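Local coordinates for protein accelerated cell death 11 (Arabidopsis thaliana, PDB 4NT1) that selectively transfers ceramide-1-phosphate and phytoceramide-1-phosphate between membranes as a plant member of the glycolipid transfer protein family, at residues Met83-Arg93 and Leu197-Trp207. Numbering follows the deposited sequence.
Sequences MDKDIEADCVR and LFLSKQLGIDW
Met83 and Leu197 face each other near the ends of two helices, their CA atoms 8.1 Å apart, and the backbones approach again at Ile87 and Lys201, at Val92 and Leu203, and at Arg93 and Trp207; each helix stops in a Schellman motif, with Asp90 and Gln202 at positive phi. The apolar part starts at Met83, whose chain bends at chi3 (73°) and sets CE over the centre of the Phe198 ring, 3.7 Å from its centroid, a CH-pi contact within a Met-aromatic pair. SD meanwhile lies against CB and CD1 of Leu197. CE also touches CD1 of Leu203, a methyl that Ile87 CD1 and Val92 CG1 approach more loosely. Ile87 CD1 packs on CB and CG of Lys201, while the Lys201 ammonium and the Asp84 carboxylate, too far apart for a salt bridge, are bridged by a water.

Arg93 and Trp207 form the second part of the contact, a stack with a polar edge. The extended arginine runs along one indole face: CG sits 3.6 Å from the centroid of the six-membered ring, and the guanidinium lies flat over the five-membered ring, planes 11° apart, in a cation-pi stack. Val92 CG1 meets the indole at CZ2, 3.6 Å away. From the stack, Arg93 NH2 donates to Leu203 O (3.2 Å), coming from above the carbonyl plane, and a water held in the guanidinium plane links NE to the same oxygen. Trp207 NE1 makes weak bonds to Leu203 O and Gly204 O, within the same tail.

This surface contact joins the ends of helices 79-88 and 173-199 and the chain that follows each in the all-helical GLTP fold. Helix 98-121 packs against Met83, Phe198 and Trp207, and its Arg104, a ceramide-1-phosphate-binding residue, forms a salt bridge with the Trp207 carboxylate, as does Arg107.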
loop_
_atom_site.group_PDB
_atom_site.type_symbol
_atom_site.label_atom_id
_atom_site.label_comp_id
_atom_site.label_asym_id
_atom_site.label_seq_id
_atom_site.Cartn_x
_atom_site.Cartn_y
_atom_site.Cartn_z
ATOM N N MET A 83 9.158 10.920 -11.819
ATOM C CA MET A 83 10.362 10.093 -11.791
ATOM C C MET A 83 11.418 10.574 -12.769
ATOM O O MET A 83 12.610 10.548 -12.453
ATOM C CB MET A 83 10.027 8.620 -12.037
ATOM C CG MET A 83 9.313 8.006 -10.863
ATOM S SD MET A 83 8.843 6.306 -11.167
ATOM C CE MET A 83 10.440 5.489 -11.055
ATOM N N ASP A 84 10.996 11.001 -13.953
ATOM C CA ASP A 84 11.954 11.498 -14.940
ATOM C C ASP A 84 12.744 12.689 -14.374
ATOM O O ASP A 84 13.947 12.809 -14.608
ATOM C CB ASP A 84 11.253 11.897 -16.246
ATOM C CG ASP A 84 10.873 10.693 -17.118
ATOM O OD1 ASP A 84 11.384 9.580 -16.887
ATOM O OD2 ASP A 84 10.073 10.884 -18.053
ATOM N N LYS A 85 12.079 13.574 -13.632
ATOM C CA LYS A 85 12.789 14.728 -13.065
ATOM C C LYS A 85 13.829 14.313 -12.017
ATOM O O LYS A 85 14.888 14.943 -11.897
ATOM C CB LYS A 85 11.812 15.767 -12.502
ATOM C CG LYS A 85 10.910 16.392 -13.578
ATOM C CD LYS A 85 9.787 17.209 -12.955
ATOM C CE LYS A 85 10.268 18.568 -12.505
ATOM N NZ LYS A 85 10.645 19.430 -13.669
ATOM N N ASP A 86 13.533 13.253 -11.264
ATOM C CA ASP A 86 14.516 12.732 -10.312
ATOM C C ASP A 86 15.697 12.091 -11.039
ATOM O O ASP A 86 16.837 12.189 -10.591
ATOM C CB ASP A 86 13.890 11.708 -9.360
ATOM C CG ASP A 86 13.153 12.360 -8.204
ATOM O OD1 ASP A 86 13.433 13.541 -7.896
ATOM O OD2 ASP A 86 12.311 11.679 -7.582
ATOM N N ILE A 87 15.418 11.414 -12.151
ATOM C CA ILE A 87 16.486 10.805 -12.949
ATOM C C ILE A 87 17.388 11.894 -13.548
ATOM O O ILE A 87 18.616 11.767 -13.567
ATOM C CB ILE A 87 15.910 9.901 -14.071
ATOM C CG1 ILE A 87 15.185 8.693 -13.460
ATOM C CG2 ILE A 87 17.020 9.432 -14.997
ATOM C CD1 ILE A 87 14.303 7.912 -14.455
ATOM N N GLU A 88 16.763 12.966 -14.016
ATOM C CA GLU A 88 17.476 14.083 -14.637
ATOM C C GLU A 88 18.418 14.752 -13.634
ATOM O O GLU A 88 19.545 15.130 -13.969
ATOM C CB GLU A 88 16.461 15.093 -15.170
ATOM C CG GLU A 88 17.039 16.218 -16.003
ATOM C CD GLU A 88 15.983 16.886 -16.873
ATOM O OE1 GLU A 88 14.871 17.166 -16.366
ATOM O OE2 GLU A 88 16.261 17.120 -18.070
ATOM N N ALA A 89 17.953 14.893 -12.400
ATOM C CA ALA A 89 18.740 15.536 -11.351
ATOM C C ALA A 89 19.631 14.542 -10.620
ATOM O O ALA A 89 20.398 14.924 -9.727
ATOM C CB ALA A 89 17.824 16.231 -10.369
ATOM N N ASP A 90 19.517 13.267 -10.988
ATOM C CA ASP A 90 20.285 12.195 -10.360
ATOM C C ASP A 90 20.075 12.142 -8.850
ATOM O O ASP A 90 21.032 11.983 -8.095
ATOM C CB ASP A 90 21.778 12.350 -10.683
ATOM C CG ASP A 90 22.529 11.028 -10.655
ATOM O OD1 ASP A 90 21.880 9.960 -10.634
ATOM O OD2 ASP A 90 23.779 11.055 -10.668
ATOM N N CYS A 91 18.822 12.261 -8.410
ATOM C CA CYS A 91 18.509 12.274 -6.983
ATOM C C CYS A 91 17.507 11.186 -6.590
ATOM O O CYS A 91 16.827 11.294 -5.571
ATOM C CB CYS A 91 17.973 13.647 -6.566
ATOM S SG CYS A 91 16.409 14.112 -7.349
ATOM N N VAL A 92 17.420 10.137 -7.398
ATOM C CA VAL A 92 16.446 9.071 -7.158
ATOM C C VAL A 92 16.474 8.528 -5.727
ATOM O O VAL A 92 15.437 8.423 -5.072
ATOM C CB VAL A 92 16.629 7.928 -8.177
ATOM C CG1 VAL A 92 15.763 6.729 -7.810
ATOM C CG2 VAL A 92 16.306 8.431 -9.583
ATOM N N ARG A 93 17.665 8.210 -5.233
ATOM C CA ARG A 93 17.778 7.555 -3.937
ATOM C C ARG A 93 18.007 8.512 -2.774
ATOM O O ARG A 93 18.176 8.081 -1.628
ATOM C CB ARG A 93 18.870 6.490 -3.977
ATOM C CG ARG A 93 18.620 5.430 -5.030
ATOM C CD ARG A 93 19.394 4.170 -4.723
ATOM N NE ARG A 93 19.237 3.166 -5.772
ATOM C CZ ARG A 93 19.814 1.966 -5.741
ATOM N NH1 ARG A 93 20.569 1.619 -4.707
ATOM N NH2 ARG A 93 19.620 1.107 -6.735
ATOM N N LEU A 197 7.992 1.096 -13.724
ATOM C CA LEU A 197 8.583 2.432 -13.842
ATOM C C LEU A 197 10.032 2.416 -13.347
ATOM O O LEU A 197 10.903 3.070 -13.933
ATOM C CB LEU A 197 7.790 3.478 -13.060
ATOM C CG LEU A 197 6.372 3.750 -13.552
ATOM C CD1 LEU A 197 5.761 4.867 -12.740
ATOM C CD2 LEU A 197 6.379 4.098 -15.037
ATOM N N PHE A 198 10.278 1.681 -12.265
ATOM C CA PHE A 198 11.621 1.584 -11.687
ATOM C C PHE A 198 12.513 0.670 -12.529
ATOM O O PHE A 198 13.634 1.037 -12.888
ATOM C CB PHE A 198 11.573 1.068 -10.236
ATOM C CG PHE A 198 11.050 2.074 -9.243
ATOM C CD1 PHE A 198 9.687 2.315 -9.130
ATOM C CD2 PHE A 198 11.928 2.784 -8.426
ATOM C CE1 PHE A 198 9.204 3.241 -8.218
ATOM C CE2 PHE A 198 11.455 3.715 -7.511
ATOM C CZ PHE A 198 10.088 3.947 -7.409
ATOM N N LEU A 199 12.013 -0.522 -12.837
ATOM C CA LEU A 199 12.813 -1.536 -13.515
ATOM C C LEU A 199 13.182 -1.172 -14.949
ATOM O O LEU A 199 14.266 -1.520 -15.420
ATOM C CB LEU A 199 12.100 -2.891 -13.486
ATOM C CG LEU A 199 11.796 -3.420 -12.085
ATOM C CD1 LEU A 199 10.908 -4.657 -12.161
ATOM C CD2 LEU A 199 13.076 -3.709 -11.339
ATOM N N SER A 200 12.286 -0.472 -15.637
ATOM C CA SER A 200 12.518 -0.072 -17.026
ATOM C C SER A 200 13.553 1.045 -17.121
ATOM O O SER A 200 14.095 1.314 -18.196
ATOM C CB SER A 200 11.208 0.369 -17.688
ATOM O OG SER A 200 10.712 1.570 -17.114
ATOM N N LYS A 201 13.821 1.697 -15.994
ATOM C CA LYS A 201 14.858 2.728 -15.941
ATOM C C LYS A 201 16.082 2.248 -15.164
ATOM O O LYS A 201 16.938 3.049 -14.781
ATOM C CB LYS A 201 14.307 4.020 -15.333
ATOM C CG LYS A 201 13.278 4.722 -16.216
ATOM C CD LYS A 201 13.858 5.011 -17.601
ATOM C CE LYS A 201 12.977 5.962 -18.402
ATOM N NZ LYS A 201 11.641 5.381 -18.722
ATOM N N GLN A 202 16.154 0.940 -14.932
ATOM C CA GLN A 202 17.285 0.331 -14.224
ATOM C C GLN A 202 17.526 0.922 -12.836
ATOM O O GLN A 202 18.672 1.019 -12.397
ATOM C CB GLN A 202 18.575 0.464 -15.047
ATOM C CG GLN A 202 18.596 -0.362 -16.325
ATOM C CD GLN A 202 17.847 0.308 -17.462
ATOM O OE1 GLN A 202 17.936 1.525 -17.648
ATOM N NE2 GLN A 202 17.103 -0.483 -18.227
ATOM N N LEU A 203 16.459 1.305 -12.136
ATOM C CA LEU A 203 16.620 1.967 -10.850
ATOM C C LEU A 203 16.656 1.011 -9.659
ATOM O O LEU A 203 17.051 1.405 -8.566
ATOM C CB LEU A 203 15.499 2.985 -10.629
ATOM C CG LEU A 203 15.266 4.041 -11.706
ATOM C CD1 LEU A 203 14.142 4.997 -11.277
ATOM C CD2 LEU A 203 16.552 4.802 -11.991
ATOM N N GLY A 204 16.201 -0.224 -9.863
ATOM C CA GLY A 204 16.072 -1.185 -8.785
ATOM C C GLY A 204 14.850 -0.885 -7.939
ATOM O O GLY A 204 14.321 0.227 -8.001
ATOM N N ILE A 205 14.401 -1.861 -7.146
ATOM C CA ILE A 205 13.270 -1.641 -6.248
ATOM C C ILE A 205 13.536 -2.140 -4.833
ATOM O O ILE A 205 12.635 -2.157 -3.997
ATOM C CB ILE A 205 11.976 -2.309 -6.781
ATOM C CG1 ILE A 205 12.144 -3.832 -6.844
ATOM C CG2 ILE A 205 11.596 -1.730 -8.131
ATOM C CD1 ILE A 205 10.886 -4.570 -7.296
ATOM N N ASP A 206 14.773 -2.529 -4.552
ATOM C CA ASP A 206 15.063 -3.158 -3.267
ATOM C C ASP A 206 15.824 -2.244 -2.299
ATOM O O ASP A 206 16.312 -2.689 -1.257
ATOM C CB ASP A 206 15.777 -4.505 -3.490
ATOM C CG ASP A 206 14.891 -5.530 -4.209
ATOM O OD1 ASP A 206 13.710 -5.689 -3.820
ATOM O OD2 ASP A 206 15.372 -6.166 -5.171
ATOM N N TRP A 207 15.892 -0.956 -2.634
ATOM C CA TRP A 207 16.635 0.012 -1.822
ATOM C C TRP A 207 15.739 0.868 -0.928
ATOM O O TRP A 207 16.236 1.626 -0.088
ATOM C CB TRP A 207 17.514 0.915 -2.702
ATOM C CG TRP A 207 16.791 1.517 -3.877
ATOM C CD1 TRP A 207 16.652 0.966 -5.113
ATOM C CD2 TRP A 207 16.115 2.784 -3.924
ATOM N NE1 TRP A 207 15.933 1.803 -5.928
ATOM C CE2 TRP A 207 15.590 2.927 -5.223
ATOM C CE3 TRP A 207 15.910 3.814 -2.998
ATOM C CZ2 TRP A 207 14.873 4.057 -5.625
ATOM C CZ3 TRP A 207 15.190 4.931 -3.390
ATOM C CH2 TRP A 207 14.684 5.048 -4.698
ATOM O OXT TRP A 207 14.511 0.840 -1.028
HETATM O O HOH W 1 9.984 7.379 -16.952
HETATM O O HOH W 2 18.292 3.895 -8.311
#